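Side-chain contacts in type III restriction-modification enzyme EcoP15I Res subunit (Escherichia coli, PDB 4ZCF), which cleaves DNA 25-27 base pairs downstream of one of two inversely oriented recognition sites, working with the Mod subunit and using an ATP-binding helicase-like motor: residues N59-F63 / N64-H68; G89-Y92 / T93-T97. All coordinates share one frame; numbering follows the deposited sequence.

Interaction 1 closes the helix 50-64, and interaction 2 opens the helix 90-105. Both belong to the ResIII part of the chain, and strand 79-84 lies between them in sequence. Their centres are about 21 Å apart and their nearest atoms about 10 Å, with no touch. Residues of both pack on helix 12-22. Interaction 1 is partly exposed and lies away from the annotated sites. Interaction 2 is buried and lines the AMP pocket. At 59-68, backbone bonds end a helix and one glutamine ties down the loop. At 89-97, a helix start lies against AMP, backbone near the adenine, lysine and threonine side chains near the phosphate, and tyrosines and threonines pack along its first turns.

Interaction 1 (N59-F63 / N64-H68); sequences NVQAF and NGIAH
Gln61 and Ile66 meet where helix 50-64 ends in a Schellman motif. Ile66 N donates to Gln61 O at 2.8 Å, with an almost straight N-H...O angle of 175°. The companion bond, Gly65 N to Ala62 O, is weak at 3.5 Å. Gly65 has positive phi, and this turns the chain back across the last helical turn.

The Gln61 side chain crosses Ile66 at about a right angle and reaches on to His68. Its CB lies 3.5 Å from Ile66 O. CG is anti to the carbonyl carbon (chi1 -66°), and the extended chain carries the amide outward. CD comes 3.8 Å from His68 ND1. The two ends of the amide then take different partners. NE2 rests against the methyl CG2 of Ile66 at 3.4 Å. OE1 accepts a hydrogen bond from His68 ND1 at 3.0 Å. The oxygen lies in the imidazole plane; the donor stands well above the amide plane. The two planes are 70° apart.

On another side of the helix end, Asn64 lies alongside Val60, and its ND2 is 4.1 Å from Val60 CG1. This amide is held by Val264 O of strand 263-267.

His68 is gripped at both ring nitrogens, since NE2 is hydrogen-bonded to Tyr54 OH. ND1 is a donor here, which implies that it carries a proton. If the ring is neutral, NE2 would then probably accept from the tyrosine.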
ATOM      1  N   ASN C  59      27.159  41.922   4.782  1.00 55.26           N
ATOM      2  CA  ASN C  59      28.258  41.542   3.899  1.00 56.27           C
ATOM      3  C   ASN C  59      27.797  40.904   2.579  1.00 62.78           C
ATOM      4  O   ASN C  59      28.452  41.121   1.557  1.00 61.56           O
ATOM      5  CB  ASN C  59      29.277  40.679   4.639  1.00 57.58           C
ATOM      6  CG  ASN C  59      30.304  41.466   5.422  1.00 88.01           C
ATOM      7  OD1 ASN C  59      30.788  42.526   4.991  1.00 85.42           O
ATOM      8  ND2 ASN C  59      30.707  40.933   6.569  1.00 79.67           N
ATOM      9  N   VAL C  60      26.649  40.150   2.596  1.00 61.94           N
ATOM     10  CA  VAL C  60      26.037  39.532   1.399  1.00 62.33           C
ATOM     11  C   VAL C  60      25.437  40.632   0.516  1.00 65.40           C
ATOM     12  O   VAL C  60      25.657  40.638  -0.696  1.00 65.00           O
ATOM     13  CB  VAL C  60      24.960  38.445   1.715  1.00 66.97           C
ATOM     14  CG1 VAL C  60      24.417  37.818   0.431  1.00 66.66           C
ATOM     15  CG2 VAL C  60      25.507  37.361   2.628  1.00 66.90           C
ATOM     16  N   GLN C  61      24.659  41.548   1.133  1.00 61.80           N
ATOM     17  CA  GLN C  61      24.007  42.678   0.467  1.00 61.17           C
ATOM     18  C   GLN C  61      25.035  43.562  -0.241  1.00 65.99           C
ATOM     19  O   GLN C  61      24.862  43.885  -1.425  1.00 65.39           O
ATOM     20  CB  GLN C  61      23.138  43.463   1.457  1.00 61.85           C
ATOM     21  CG  GLN C  61      21.958  42.643   1.964  1.00 68.05           C
ATOM     22  CD  GLN C  61      20.898  43.477   2.630  1.00 94.74           C
ATOM     23  OE1 GLN C  61      20.888  43.657   3.850  1.00 88.39           O
ATOM     24  NE2 GLN C  61      19.946  43.958   1.848  1.00 95.03           N
ATOM     25  N   ALA C  62      26.146  43.862   0.459  1.00 63.23           N
ATOM     26  CA  ALA C  62      27.283  44.646  -0.033  1.00 63.15           C
ATOM     27  C   ALA C  62      27.915  44.020  -1.279  1.00 67.20           C
ATOM     28  O   ALA C  62      28.124  44.716  -2.274  1.00 67.48           O
ATOM     29  CB  ALA C  62      28.330  44.777   1.067  1.00 63.88           C
ATOM     30  N   PHE C  63      28.204  42.707  -1.223  1.00 63.53           N
ATOM     31  CA  PHE C  63      28.809  41.952  -2.314  1.00 63.57           C
ATOM     32  C   PHE C  63      27.900  41.859  -3.538  1.00 68.84           C
ATOM     33  O   PHE C  63      28.385  41.972  -4.662  1.00 69.71           O
ATOM     34  CB  PHE C  63      29.187  40.552  -1.824  1.00 65.42           C
ATOM     35  CG  PHE C  63      30.148  39.806  -2.715  1.00 67.27           C
ATOM     36  CD1 PHE C  63      31.522  39.980  -2.586  1.00 70.95           C
ATOM     37  CD2 PHE C  63      29.684  38.889  -3.651  1.00 69.46           C
ATOM     38  CE1 PHE C  63      32.416  39.271  -3.400  1.00 71.79           C
ATOM     39  CE2 PHE C  63      30.576  38.179  -4.464  1.00 72.19           C
ATOM     40  CZ  PHE C  63      31.935  38.376  -4.333  1.00 70.21           C
ATOM     41  N   ASN C  64      26.592  41.643  -3.322  1.00 65.64           N
ATOM     42  CA  ASN C  64      25.597  41.501  -4.385  1.00 65.69           C
ATOM     43  C   ASN C  64      25.047  42.826  -4.947  1.00 72.83           C
ATOM     44  O   ASN C  64      24.312  42.812  -5.938  1.00 73.45           O
ATOM     45  CB  ASN C  64      24.465  40.581  -3.931  1.00 63.84           C
ATOM     46  CG  ASN C  64      24.750  39.095  -3.974  1.00 81.76           C
ATOM     47  OD1 ASN C  64      25.813  38.617  -4.406  1.00 68.72           O
ATOM     48  ND2 ASN C  64      23.760  38.320  -3.562  1.00 78.03           N
ATOM     49  N   GLY C  65      25.413  43.949  -4.332  1.00 71.19           N
ATOM     50  CA  GLY C  65      24.962  45.272  -4.759  1.00 71.52           C
ATOM     51  C   GLY C  65      23.507  45.547  -4.427  1.00 76.43           C
ATOM     52  O   GLY C  65      22.767  46.095  -5.258  1.00 76.06           O
ATOM     53  N   ILE C  66      23.095  45.156  -3.197  1.00 73.04           N
ATOM     54  CA  ILE C  66      21.736  45.326  -2.665  1.00 73.11           C
ATOM     55  C   ILE C  66      21.768  46.375  -1.544  1.00 78.69           C
ATOM     56  O   ILE C  66      22.520  46.218  -0.572  1.00 77.49           O
ATOM     57  CB  ILE C  66      21.102  43.971  -2.194  1.00 75.67           C
ATOM     58  CG1 ILE C  66      21.036  42.930  -3.341  1.00 75.25           C
ATOM     59  CG2 ILE C  66      19.718  44.181  -1.533  1.00 75.51           C
ATOM     60  CD1 ILE C  66      20.975  41.517  -2.876  1.00 78.27           C
ATOM     61  N   ALA C  67      20.935  47.433  -1.682  1.00 76.76           N
ATOM     62  CA  ALA C  67      20.827  48.529  -0.719  1.00 77.09           C
ATOM     63  C   ALA C  67      20.445  48.016   0.672  1.00 81.89           C
ATOM     64  O   ALA C  67      19.389  47.404   0.846  1.00 81.62           O
ATOM     65  CB  ALA C  67      19.824  49.571  -1.208  1.00 77.76           C
ATOM     66  N   HIS C  68      21.339  48.241   1.649  1.00 79.08           N
ATOM     67  CA  HIS C  68      21.180  47.842   3.050  1.00 79.18           C
ATOM     68  C   HIS C  68      20.141  48.744   3.792  1.00 83.06           C
ATOM     69  O   HIS C  68      20.359  49.165   4.937  1.00 83.67           O
ATOM     70  CB  HIS C  68      22.565  47.809   3.731  1.00 80.07           C
ATOM     71  CG  HIS C  68      22.589  47.176   5.089  1.00 83.72           C
ATOM     72  ND1 HIS C  68      22.275  45.842   5.272  1.00 85.72           N
ATOM     73  CD2 HIS C  68      22.927  47.713   6.284  1.00 85.59           C
ATOM     74  CE1 HIS C  68      22.414  45.615   6.568  1.00 85.14           C
ATOM     75  NE2 HIS C  68      22.810  46.711   7.217  1.00 85.45           N
TER

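Interaction 2 (G89-Y92 / T93-T97); sequences GKTY and TYIKT. With AMP (adenosine monophosphate), chain H.
Gly89 O is gripped twice by Thr93, through the backbone N at 3.2 Å and through OG1 at 3.1 Å. The two donors reach it from opposite faces of the carbonyl plane. This is the end of the P-loop (Walker A motif), where the Gly-Lys-Thr sequence runs into helix 90-105. Gly89 is the N-cap. It has positive phi and lies against the adenine, with its CA 3.4 Å from AMP N7.

Thr91 touches both the nucleotide and the next turn of the helix. Its OG1 is 2.7 Å from AMP O2P. Its CG2, anti to the backbone N, turns the other way and meets Tyr94 OH and Ile95 CD1. Lys90 brings CE near the same phosphate oxygen, while its NZ forms a salt bridge with Glu227.

The Tyr94 ring folds back over the first turn, with CG between the backbone N and the carbonyl carbon (chi1 75°). Thr91 CA makes a CH-pi contact over its face, 4.0 Å from the ring centroid. The phenol oxygen is hydrogen-bonded to Asp226, an AMP-binding residue. A leucine at Tyr94 would probably leave the Asp226 carboxylate without this partner and strip the aromatic face from Thr91 CA.

Tyr92 and Lys96, one turn apart, run alongside each other. Their polar ends part: Tyr92 OH is hydrogen-bonded to His135 NE2, and Lys96 NZ to Tyr140 OH. The aliphatic stem still touches the phenol, with Lys96 CD 3.5 Å from Tyr92 OH.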
ATOM      1  N   GLY C  89      16.135  29.447 -13.542  1.00 52.35           N
ATOM      2  CA  GLY C  89      16.448  28.254 -12.761  1.00 51.28           C
ATOM      3  C   GLY C  89      16.425  28.412 -11.249  1.00 52.45           C
ATOM      4  O   GLY C  89      17.384  27.997 -10.582  1.00 50.93           O
ATOM      5  N   LYS C  90      15.330  28.999 -10.684  1.00 47.27           N
ATOM      6  CA  LYS C  90      15.221  29.187  -9.228  1.00 47.38           C
ATOM      7  C   LYS C  90      15.068  27.857  -8.460  1.00 52.34           C
ATOM      8  O   LYS C  90      15.535  27.749  -7.320  1.00 53.36           O
ATOM      9  CB  LYS C  90      14.140  30.219  -8.832  1.00 49.56           C
ATOM     10  CG  LYS C  90      12.697  29.857  -9.198  1.00 51.88           C
ATOM     11  CD  LYS C  90      11.708  30.417  -8.195  1.00 54.17           C
ATOM     12  CE  LYS C  90      10.283  30.301  -8.680  1.00 68.96           C
ATOM     13  NZ  LYS C  90       9.866  31.497  -9.472  1.00 84.68           N
ATOM     14  N   THR C  91      14.440  26.850  -9.112  1.00 46.34           N
ATOM     15  CA  THR C  91      14.215  25.502  -8.602  1.00 44.92           C
ATOM     16  C   THR C  91      15.558  24.811  -8.423  1.00 48.53           C
ATOM     17  O   THR C  91      15.852  24.363  -7.320  1.00 48.75           O
ATOM     18  CB  THR C  91      13.223  24.749  -9.510  1.00 49.14           C
ATOM     19  OG1 THR C  91      12.088  25.577  -9.745  1.00 45.39           O
ATOM     20  CG2 THR C  91      12.763  23.434  -8.918  1.00 47.09           C
ATOM     21  N   TYR C  92      16.390  24.759  -9.485  1.00 45.18           N
ATOM     22  CA  TYR C  92      17.740  24.191  -9.404  1.00 44.67           C
ATOM     23  C   TYR C  92      18.553  24.841  -8.255  1.00 50.57           C
ATOM     24  O   TYR C  92      19.221  24.121  -7.505  1.00 51.37           O
ATOM     25  CB  TYR C  92      18.491  24.346 -10.735  1.00 45.01           C
ATOM     26  CG  TYR C  92      19.941  23.911 -10.641  1.00 47.02           C
ATOM     27  CD1 TYR C  92      20.295  22.571 -10.735  1.00 48.94           C
ATOM     28  CD2 TYR C  92      20.956  24.840 -10.424  1.00 47.54           C
ATOM     29  CE1 TYR C  92      21.624  22.165 -10.620  1.00 50.21           C
ATOM     30  CE2 TYR C  92      22.285  24.446 -10.301  1.00 47.76           C
ATOM     31  CZ  TYR C  92      22.615  23.107 -10.396  1.00 55.46           C
ATOM     32  OH  TYR C  92      23.927  22.721 -10.246  1.00 58.17           O
ATOM     33  N   THR C  93      18.491  26.199  -8.135  1.00 45.80           N
ATOM     34  CA  THR C  93      19.184  26.997  -7.122  1.00 44.89           C
ATOM     35  C   THR C  93      18.783  26.607  -5.694  1.00 47.95           C
ATOM     36  O   THR C  93      19.665  26.353  -4.879  1.00 47.97           O
ATOM     37  CB  THR C  93      19.056  28.500  -7.429  1.00 52.93           C
ATOM     38  OG1 THR C  93      19.681  28.788  -8.689  1.00 54.35           O
ATOM     39  CG2 THR C  93      19.659  29.372  -6.340  1.00 45.99           C
ATOM     40  N   TYR C  94      17.472  26.538  -5.394  1.00 44.00           N
ATOM     41  CA  TYR C  94      17.032  26.134  -4.068  1.00 43.40           C
ATOM     42  C   TYR C  94      17.369  24.684  -3.733  1.00 47.72           C
ATOM     43  O   TYR C  94      17.657  24.368  -2.579  1.00 47.25           O
ATOM     44  CB  TYR C  94      15.591  26.562  -3.736  1.00 44.15           C
ATOM     45  CG  TYR C  94      14.416  25.829  -4.349  1.00 45.76           C
ATOM     46  CD1 TYR C  94      14.187  24.478  -4.070  1.00 47.59           C
ATOM     47  CD2 TYR C  94      13.403  26.528  -4.992  1.00 46.33           C
ATOM     48  CE1 TYR C  94      13.050  23.822  -4.541  1.00 46.23           C
ATOM     49  CE2 TYR C  94      12.261  25.883  -5.465  1.00 46.93           C
ATOM     50  CZ  TYR C  94      12.093  24.528  -5.245  1.00 53.25           C
ATOM     51  OH  TYR C  94      10.956  23.913  -5.715  1.00 57.35           O
ATOM     52  N   ILE C  95      17.392  23.816  -4.754  1.00 44.59           N
ATOM     53  CA  ILE C  95      17.766  22.418  -4.566  1.00 44.31           C
ATOM     54  C   ILE C  95      19.264  22.343  -4.278  1.00 47.88           C
ATOM     55  O   ILE C  95      19.660  21.686  -3.315  1.00 47.74           O
ATOM     56  CB  ILE C  95      17.297  21.505  -5.726  1.00 46.79           C
ATOM     57  CG1 ILE C  95      15.749  21.400  -5.730  1.00 47.79           C
ATOM     58  CG2 ILE C  95      17.921  20.128  -5.591  1.00 46.57           C
ATOM     59  CD1 ILE C  95      15.107  21.007  -7.070  1.00 56.06           C
ATOM     60  N   LYS C  96      20.087  23.059  -5.070  1.00 43.58           N
ATOM     61  CA  LYS C  96      21.532  23.093  -4.845  1.00 43.48           C
ATOM     62  C   LYS C  96      21.869  23.658  -3.458  1.00 46.80           C
ATOM     63  O   LYS C  96      22.785  23.157  -2.822  1.00 47.90           O
ATOM     64  CB  LYS C  96      22.282  23.840  -5.960  1.00 45.44           C
ATOM     65  CG  LYS C  96      23.757  23.465  -5.982  1.00 51.13           C
ATOM     66  CD  LYS C  96      24.537  24.119  -7.119  1.00 56.17           C
ATOM     67  CE  LYS C  96      25.969  24.396  -6.714  1.00 51.87           C
ATOM     68  NZ  LYS C  96      26.663  23.183  -6.186  1.00 48.97           N
ATOM     69  N   THR C  97      21.085  24.633  -2.968  1.00 42.30           N
ATOM     70  CA  THR C  97      21.254  25.206  -1.632  1.00 42.32           C
ATOM     71  C   THR C  97      20.950  24.149  -0.540  1.00 47.30           C
ATOM     72  O   THR C  97      21.679  24.080   0.445  1.00 48.09           O
ATOM     73  CB  THR C  97      20.440  26.492  -1.479  1.00 49.00           C
ATOM     74  OG1 THR C  97      20.557  27.289  -2.650  1.00 42.13           O
ATOM     75  CG2 THR C  97      20.876  27.307  -0.293  1.00 52.21           C
TER
HETATM   76  P   AMP H1001       8.808  26.105 -10.368  1.00149.65           P
HETATM   77  O1P AMP H1001       7.554  26.874 -10.183  1.00149.75           O
HETATM   78  O2P AMP H1001       9.869  27.122 -10.164  1.00150.01           O
HETATM   79  O3P AMP H1001       8.903  25.249  -9.158  1.00150.41           O
HETATM   80  O5' AMP H1001       8.875  25.275 -11.729  1.00146.20           O
HETATM   81  C5' AMP H1001       9.935  25.486 -12.645  1.00142.34           C
HETATM   82  C4' AMP H1001      10.321  24.223 -13.347  1.00137.95           C
HETATM   83  O4' AMP H1001      11.424  24.467 -14.263  1.00136.59           O
HETATM   84  C3' AMP H1001      10.821  23.214 -12.373  1.00135.05           C
HETATM   85  O3' AMP H1001       9.732  22.385 -11.964  1.00133.05           O
HETATM   86  C2' AMP H1001      11.889  22.472 -13.068  1.00135.17           C
HETATM   87  O2' AMP H1001      11.362  21.300 -13.707  1.00135.54           O
HETATM   88  C1' AMP H1001      12.399  23.393 -14.128  1.00135.26           C
HETATM   89  N9  AMP H1001      13.697  23.885 -13.893  1.00133.99           N
HETATM   90  C8  AMP H1001      13.990  24.709 -12.907  1.00133.10           C
HETATM   91  N7  AMP H1001      15.310  25.038 -12.963  1.00131.98           N
HETATM   92  C5  AMP H1001      15.843  24.361 -14.152  1.00131.72           C
HETATM   93  C6  AMP H1001      17.086  24.241 -14.835  1.00129.99           C
HETATM   94  N6  AMP H1001      18.244  24.909 -14.360  1.00128.94           N
HETATM   95  N1  AMP H1001      17.148  23.468 -15.950  1.00129.48           N
HETATM   96  C2  AMP H1001      16.092  22.817 -16.416  1.00129.84           C
HETATM   97  N3  AMP H1001      14.899  22.881 -15.831  1.00130.84           N
HETATM   98  C4  AMP H1001      14.703  23.622 -14.715  1.00132.55           C